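Local coordinates for tubulin-like protein CetZ (Methanosaeta thermophila, PDB 3ZID) that binds and probably hydrolyses GTP as an archaeal tubulin/FtsZ relative, and is probably involved in the control of cell shape, at residues L201-E206 and R315-L320; P144-G149 and D175-K180. All blocks are in the same frame, centred on the assembly; numbering follows the deposited sequence.

Contact 1: L201-E206 and R315-L320; sequences LLFLIE and RVLSVL
A buried helix-on-sheet contact, with a cation-pi stack at one end, joins Phe-203 and Leu-204 of helix 186-210 to Arg-315, Leu-317 and Val-319 of strand 315-322. The segment axes are perpendicular and pass 9.3 Å apart. On one face of the Phe-203 ring the guanidinium of Arg-315 lies flat, with planes 7° apart and Arg-315 CZ 3.7 Å from the ring centroid. On the opposite face, Leu-317 CB makes a CH-pi contact, displaced toward the rim. Helix 186-210 is the central helix of the tubulin/FtsZ fold; strand 315-322 is an inner strand of the second domain's mixed sheet. Arg-315 CG sits between the backbone N and the carbonyl carbon (chi1 61°), and the extended chain runs along the ring. Arg-315 NH2 meets Glu-206 OE1 in a salt bridge of 3.2 Å at the guanidinium edge, the planes 79° apart. Arg-315 NE and NH1 are hydrogen-bonded to Gln-278 and Tyr-236, and Lys-310 makes a second salt bridge to Glu-206. Replacing Phe-203 by an alanine would probably leave the Arg-315 guanidinium without its aromatic bed and open a gap beside Leu-317 CB. Further along, Leu-317 CD2 packs on Leu-204 CB at 3.9 Å, and Leu-204 CD1 reaches Val-319 CG2.

Contact 2: P144-G149 and D175-K180; sequences PFREEG and DNQYLK. With GDP (guanosine-5'-diphosphate), chain C.
The side-chain carbonyl of Gln-177 reaches across to a backbone amide of the facing loop: OE1 of Gln-177 accepts from Arg-146 N at 2.5 Å. This modelled length is doubtfully short. The donor is tilted 23° from the carbonyl plane. Gln-177 CG stands anti to the backbone N, and the chain bends at chi2 (55°), which turns the amide toward the loop. One water accepts from Glu-147 N and gives a weak bond to the same OE1. The aliphatic part of Gln-177 also passes across Arg-146, with CG over one face of its guanidinium, but this arginine is poorly ordered.

The Phe-145 ring supplies the apolar part. Asn-176 CB sits over one face, offset toward the rim, 4.0 Å from the centroid in a CH-pi contact. Lys-180 CG lies against the ring at CE1, and Tyr-190 of helix 186-210 also touches it.

Residues 145-148 form a type I beta turn. Within it, Glu-148 OE1 accepts from Phe-145 N, which meets it from above the carboxylate plane. The same carboxylate grips the GDP ribose: OE1 of Glu-148 takes O3', and OE2 takes O2' at 2.6 Å. On the other segment, Asp-175 N-caps helix 176-179 by accepting from Gln-177 N through OD1. Asn-176, the next residue, presents its amide to the guanine. OD1 of Asn-176 accepts from GDP N2 at 2.9 Å, while its ND2 donates to GDP N3 at 3.1 Å.

This is the ribose and guanine side of a tubulin/FtsZ nucleotide pocket. The paired donor and acceptor of Asn-176 match the N3 and N2 edge of guanine, so an adenine, lacking the 2-amino group, would probably lose one of the two bonds.

In the fold
Contact 2 belongs to the nucleotide pocket, whereas contact 1 lies well away from the nucleotide. Their centres are 23 Å apart, and their nearest atoms are about 11 Å apart. Helix 186-210 connects them. It follows helix 176-179 in the chain. Its earlier part carries Tyr-190, which touches the side chains of contact 2 and hydrogen-bonds GDP, and Asn-194, which also hydrogen-bonds GDP. The side chains of Asn-194 and Asn-176 are about 6 Å apart. Its later part carries residues 201-206, which rest on strand 315-322. One helix therefore spans from the GTPase domain to the mixed sheet, as in other tubulin/FtsZ proteins.

Contact 1: L201-E206 and R315-L320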
loop_
_atom_site.group_PDB
_atom_site.type_symbol
_atom_site.label_atom_id
_atom_site.label_comp_id
_atom_site.label_asym_id
_atom_site.label_seq_id
_atom_site.Cartn_x
_atom_site.Cartn_y
_atom_site.Cartn_z
ATOM N N LEU A 201 5.434 8.992 -0.333
ATOM C CA LEU A 201 4.134 9.644 -0.164
ATOM C C LEU A 201 4.297 11.142 0.084
ATOM O O LEU A 201 3.523 11.959 -0.414
ATOM C CB LEU A 201 3.353 9.034 1.005
ATOM C CG LEU A 201 2.765 7.623 0.835
ATOM C CD1 LEU A 201 2.038 7.202 2.125
ATOM C CD2 LEU A 201 1.851 7.565 -0.374
ATOM N N LEU A 202 5.289 11.476 0.906
ATOM C CA LEU A 202 5.590 12.872 1.205
ATOM C C LEU A 202 6.056 13.624 -0.035
ATOM O O LEU A 202 5.658 14.766 -0.259
ATOM C CB LEU A 202 6.606 12.970 2.336
ATOM C CG LEU A 202 5.948 12.691 3.690
ATOM C CD1 LEU A 202 7.003 12.538 4.769
ATOM C CD2 LEU A 202 4.964 13.832 4.019
ATOM N N PHE A 203 6.866 12.971 -0.855
ATOM C CA PHE A 203 7.297 13.541 -2.128
ATOM C C PHE A 203 6.034 13.747 -2.996
ATOM O O PHE A 203 5.839 14.815 -3.580
ATOM C CB PHE A 203 8.314 12.587 -2.786
ATOM C CG PHE A 203 8.998 13.125 -4.027
ATOM C CD1 PHE A 203 8.688 14.359 -4.554
ATOM C CD2 PHE A 203 9.978 12.370 -4.657
ATOM C CE1 PHE A 203 9.335 14.835 -5.705
ATOM C CE2 PHE A 203 10.625 12.830 -5.800
ATOM C CZ PHE A 203 10.293 14.065 -6.327
ATOM N N LEU A 204 5.178 12.734 -3.076
ATOM C CA LEU A 204 3.938 12.836 -3.864
ATOM C C LEU A 204 3.050 14.026 -3.446
ATOM O O LEU A 204 2.564 14.780 -4.284
ATOM C CB LEU A 204 3.146 11.541 -3.769
ATOM C CG LEU A 204 1.778 11.499 -4.468
ATOM C CD1 LEU A 204 1.919 11.797 -5.959
ATOM C CD2 LEU A 204 1.093 10.137 -4.226
ATOM N N ILE A 205 2.846 14.177 -2.144
ATOM C CA ILE A 205 2.059 15.267 -1.612
ATOM C C ILE A 205 2.696 16.619 -1.935
ATOM O O ILE A 205 2.021 17.521 -2.406
ATOM C CB ILE A 205 1.898 15.100 -0.095
ATOM C CG1 ILE A 205 0.968 13.918 0.200
ATOM C CG2 ILE A 205 1.341 16.370 0.537
ATOM C CD1 ILE A 205 1.167 13.326 1.576
ATOM N N GLU A 206 4.004 16.732 -1.721
ATOM C CA GLU A 206 4.755 17.948 -2.070
ATOM C C GLU A 206 4.597 18.325 -3.546
ATOM O O GLU A 206 4.280 19.462 -3.874
ATOM C CB GLU A 206 6.236 17.786 -1.715
ATOM C CG GLU A 206 7.036 19.086 -1.834
ATOM C CD GLU A 206 8.394 19.014 -1.157
ATOM O OE1 GLU A 206 9.147 18.051 -1.414
ATOM O OE2 GLU A 206 8.702 19.932 -0.369
ATOM N N ARG A 315 15.852 14.398 -7.695
ATOM C CA ARG A 315 15.213 13.136 -7.383
ATOM C C ARG A 315 13.968 13.015 -8.260
ATOM O O ARG A 315 13.394 14.013 -8.734
ATOM C CB ARG A 315 14.856 13.023 -5.900
ATOM C CG ARG A 315 13.879 14.070 -5.387
ATOM C CD ARG A 315 13.395 13.661 -3.990
ATOM N NE ARG A 315 12.408 14.601 -3.466
ATOM C CZ ARG A 315 11.766 14.441 -2.312
ATOM N NH1 ARG A 315 12.009 13.370 -1.570
ATOM N NH2 ARG A 315 10.894 15.356 -1.897
ATOM N N VAL A 316 13.568 11.780 -8.497
ATOM C CA VAL A 316 12.455 11.511 -9.372
ATOM C C VAL A 316 11.466 10.621 -8.651
ATOM O O VAL A 316 11.837 9.635 -8.008
ATOM C CB VAL A 316 12.912 10.816 -10.677
ATOM C CG1 VAL A 316 11.709 10.495 -11.563
ATOM C CG2 VAL A 316 13.897 11.707 -11.436
ATOM N N LEU A 317 10.206 10.991 -8.772
ATOM C CA LEU A 317 9.116 10.144 -8.347
ATOM C C LEU A 317 8.333 9.697 -9.564
ATOM O O LEU A 317 7.957 10.495 -10.408
ATOM C CB LEU A 317 8.197 10.890 -7.387
ATOM C CG LEU A 317 6.970 10.076 -6.938
ATOM C CD1 LEU A 317 7.359 9.155 -5.839
ATOM C CD2 LEU A 317 5.877 11.015 -6.472
ATOM N N SER A 318 8.064 8.410 -9.634
ATOM C CA SER A 318 7.209 7.894 -10.683
ATOM C C SER A 318 5.940 7.288 -10.077
ATOM O O SER A 318 5.989 6.555 -9.088
ATOM C CB SER A 318 7.973 6.863 -11.520
ATOM O OG SER A 318 8.442 5.798 -10.704
ATOM N N VAL A 319 4.803 7.631 -10.656
ATOM C CA VAL A 319 3.544 7.040 -10.238
ATOM C C VAL A 319 3.152 6.196 -11.413
ATOM O O VAL A 319 2.972 6.706 -12.504
ATOM C CB VAL A 319 2.453 8.092 -9.934
ATOM C CG1 VAL A 319 1.159 7.404 -9.438
ATOM C CG2 VAL A 319 2.973 9.146 -8.909
ATOM N N LEU A 320 3.065 4.892 -11.192
ATOM C CA LEU A 320 2.767 3.940 -12.259
ATOM C C LEU A 320 1.387 3.349 -12.067
ATOM O O LEU A 320 0.946 3.125 -10.946
ATOM C CB LEU A 320 3.752 2.783 -12.246
ATOM C CG LEU A 320 5.211 3.094 -12.526
ATOM C CD1 LEU A 320 5.995 1.787 -12.563
ATOM C CD2 LEU A 320 5.326 3.841 -13.841
#

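Contact 2: P144-G149 and D175-K180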
loop_
_atom_site.group_PDB
_atom_site.type_symbol
_atom_site.label_atom_id
_atom_site.label_comp_id
_atom_site.label_asym_id
_atom_site.label_seq_id
_atom_site.Cartn_x
_atom_site.Cartn_y
_atom_site.Cartn_z
ATOM N N PRO A 144 1.953 -9.230 1.776
ATOM C CA PRO A 144 2.693 -10.050 2.741
ATOM C C PRO A 144 4.050 -10.519 2.232
ATOM O O PRO A 144 4.313 -10.464 1.037
ATOM C CB PRO A 144 1.766 -11.262 2.965
ATOM C CG PRO A 144 0.997 -11.376 1.702
ATOM C CD PRO A 144 0.784 -9.950 1.236
ATOM N N PHE A 145 4.925 -10.921 3.151
ATOM C CA PHE A 145 6.115 -11.697 2.790
ATOM C C PHE A 145 5.663 -13.015 2.169
ATOM O O PHE A 145 4.654 -13.557 2.575
ATOM C CB PHE A 145 6.958 -12.001 4.017
ATOM C CG PHE A 145 7.534 -10.799 4.669
ATOM C CD1 PHE A 145 8.481 -10.029 4.021
ATOM C CD2 PHE A 145 7.141 -10.445 5.959
ATOM C CE1 PHE A 145 9.026 -8.919 4.630
ATOM C CE2 PHE A 145 7.684 -9.347 6.583
ATOM C CZ PHE A 145 8.634 -8.573 5.913
ATOM N N ARG A 146 6.387 -13.495 1.164
ATOM C CA ARG A 146 6.055 -14.734 0.445
ATOM C C ARG A 146 5.785 -15.935 1.354
ATOM O O ARG A 146 4.797 -16.658 1.179
ATOM C CB ARG A 146 7.190 -15.055 -0.534
ATOM C CG ARG A 146 7.067 -16.347 -1.340
ATOM C CD ARG A 146 8.242 -16.386 -2.309
ATOM N NE ARG A 146 8.013 -15.433 -3.396
ATOM C CZ ARG A 146 8.966 -14.844 -4.111
ATOM N NH1 ARG A 146 10.244 -15.065 -3.837
ATOM N NH2 ARG A 146 8.642 -13.997 -5.079
ATOM N N GLU A 147 6.653 -16.138 2.335
ATOM C CA GLU A 147 6.515 -17.300 3.190
ATOM C C GLU A 147 5.905 -16.925 4.528
ATOM O O GLU A 147 6.150 -17.574 5.541
ATOM C CB GLU A 147 7.847 -18.035 3.359
ATOM C CG GLU A 147 8.290 -18.786 2.103
ATOM C CD GLU A 147 9.745 -19.228 2.161
ATOM O OE1 GLU A 147 10.405 -18.979 3.193
ATOM O OE2 GLU A 147 10.232 -19.812 1.168
ATOM N N GLU A 148 5.098 -15.872 4.533
ATOM C CA GLU A 148 4.185 -15.683 5.644
ATOM C C GLU A 148 3.098 -16.732 5.520
ATOM O O GLU A 148 2.876 -17.292 4.439
ATOM C CB GLU A 148 3.620 -14.264 5.710
ATOM C CG GLU A 148 4.497 -13.341 6.548
ATOM C CD GLU A 148 3.995 -11.911 6.596
ATOM O OE1 GLU A 148 3.406 -11.438 5.600
ATOM O OE2 GLU A 148 4.197 -11.259 7.645
ATOM N N GLY A 149 2.426 -16.992 6.631
ATOM C CA GLY A 149 1.490 -18.091 6.724
ATOM C C GLY A 149 0.276 -18.087 5.817
ATOM O O GLY A 149 -0.005 -17.140 5.084
ATOM N N ASP A 175 5.089 -4.111 -1.912
ATOM C CA ASP A 175 5.384 -5.540 -1.813
ATOM C C ASP A 175 6.458 -5.820 -0.765
ATOM O O ASP A 175 7.637 -5.644 -1.025
ATOM C CB ASP A 175 5.821 -6.085 -3.167
ATOM C CG ASP A 175 6.002 -7.610 -3.161
ATOM O OD1 ASP A 175 5.704 -8.262 -2.132
ATOM O OD2 ASP A 175 6.399 -8.159 -4.210
ATOM N N ASN A 176 6.045 -6.271 0.418
ATOM C CA ASN A 176 7.004 -6.554 1.487
ATOM C C ASN A 176 8.086 -7.535 1.033
ATOM O O ASN A 176 9.243 -7.416 1.421
ATOM C CB ASN A 176 6.306 -7.116 2.735
ATOM C CG ASN A 176 5.848 -6.038 3.711
ATOM O OD1 ASN A 176 6.055 -4.838 3.493
ATOM N ND2 ASN A 176 5.202 -6.472 4.800
ATOM N N GLN A 177 7.706 -8.499 0.202
ATOM C CA GLN A 177 8.641 -9.537 -0.209
ATOM C C GLN A 177 9.765 -8.975 -1.043
ATOM O O GLN A 177 10.937 -9.191 -0.750
ATOM C CB GLN A 177 7.914 -10.649 -0.980
ATOM C CG GLN A 177 8.793 -11.855 -1.315
ATOM C CD GLN A 177 9.453 -12.458 -0.084
ATOM O OE1 GLN A 177 8.783 -12.742 0.914
ATOM N NE2 GLN A 177 10.772 -12.660 -0.149
ATOM N N TYR A 178 9.403 -8.223 -2.071
ATOM C CA TYR A 178 10.399 -7.644 -2.947
ATOM C C TYR A 178 11.283 -6.669 -2.170
ATOM O O TYR A 178 12.485 -6.569 -2.428
ATOM C CB TYR A 178 9.709 -6.920 -4.101
ATOM C CG TYR A 178 10.695 -6.358 -5.098
ATOM C CD1 TYR A 178 11.451 -7.209 -5.901
ATOM C CD2 TYR A 178 10.918 -4.983 -5.198
ATOM C CE1 TYR A 178 12.363 -6.707 -6.810
ATOM C CE2 TYR A 178 11.844 -4.471 -6.099
ATOM C CZ TYR A 178 12.558 -5.340 -6.903
ATOM O OH TYR A 178 13.482 -4.847 -7.803
ATOM N N LEU A 179 10.702 -5.991 -1.182
ATOM C CA LEU A 179 11.426 -4.946 -0.463
ATOM C C LEU A 179 12.162 -5.505 0.751
ATOM O O LEU A 179 13.007 -4.828 1.338
ATOM C CB LEU A 179 10.477 -3.822 -0.042
ATOM C CG LEU A 179 9.775 -3.075 -1.188
ATOM C CD1 LEU A 179 8.843 -1.988 -0.656
ATOM C CD2 LEU A 179 10.784 -2.465 -2.157
ATOM N N LYS A 180 11.866 -6.764 1.077
ATOM C CA LYS A 180 12.441 -7.485 2.214
ATOM C C LYS A 180 13.958 -7.388 2.278
ATOM O O LYS A 180 14.651 -7.664 1.295
ATOM C CB LYS A 180 12.065 -8.965 2.134
ATOM C CG LYS A 180 12.498 -9.810 3.325
ATOM C CD LYS A 180 12.186 -11.275 3.070
ATOM C CE LYS A 180 13.149 -11.824 1.995
ATOM N NZ LYS A 180 13.035 -13.300 1.728
HETATM P PB GDP C . -3.489 -5.833 11.686
HETATM O O1B GDP C . -4.089 -5.027 10.547
HETATM O O2B GDP C . -3.017 -4.902 12.785
HETATM O O3B GDP C . -4.554 -6.780 12.212
HETATM O O3A GDP C . -2.289 -6.740 11.129
HETATM P PA GDP C . -0.941 -6.126 10.509
HETATM O O1A GDP C . 0.210 -6.340 11.429
HETATM O O2A GDP C . -1.075 -4.682 10.079
HETATM O "O5'" GDP C . -0.838 -7.022 9.199
HETATM C "C5'" GDP C . 0.199 -7.987 9.106
HETATM C "C4'" GDP C . 0.858 -7.825 7.743
HETATM O "O4'" GDP C . 1.481 -6.540 7.706
HETATM C "C3'" GDP C . 1.946 -8.852 7.599
HETATM O "O3'" GDP C . 2.102 -9.084 6.201
HETATM C "C2'" GDP C . 3.145 -8.133 8.154
HETATM O "O2'" GDP C . 4.331 -8.650 7.562
HETATM C "C1'" GDP C . 2.902 -6.710 7.692
HETATM N N9 GDP C . 3.421 -5.668 8.578
HETATM C C8 GDP C . 3.197 -5.528 9.899
HETATM N N7 GDP C . 3.792 -4.403 10.363
HETATM C C5 GDP C . 4.406 -3.820 9.312
HETATM C C6 GDP C . 5.195 -2.605 9.090
HETATM O O6 GDP C . 5.467 -1.855 10.036
HETATM N N1 GDP C . 5.623 -2.353 7.854
HETATM C C2 GDP C . 5.357 -3.161 6.818
HETATM N N2 GDP C . 5.845 -2.825 5.605
HETATM N N3 GDP C . 4.633 -4.301 6.928
HETATM C C4 GDP C . 4.140 -4.652 8.136
HETATM O O HOH W 1 8.531 -14.762 3.530
#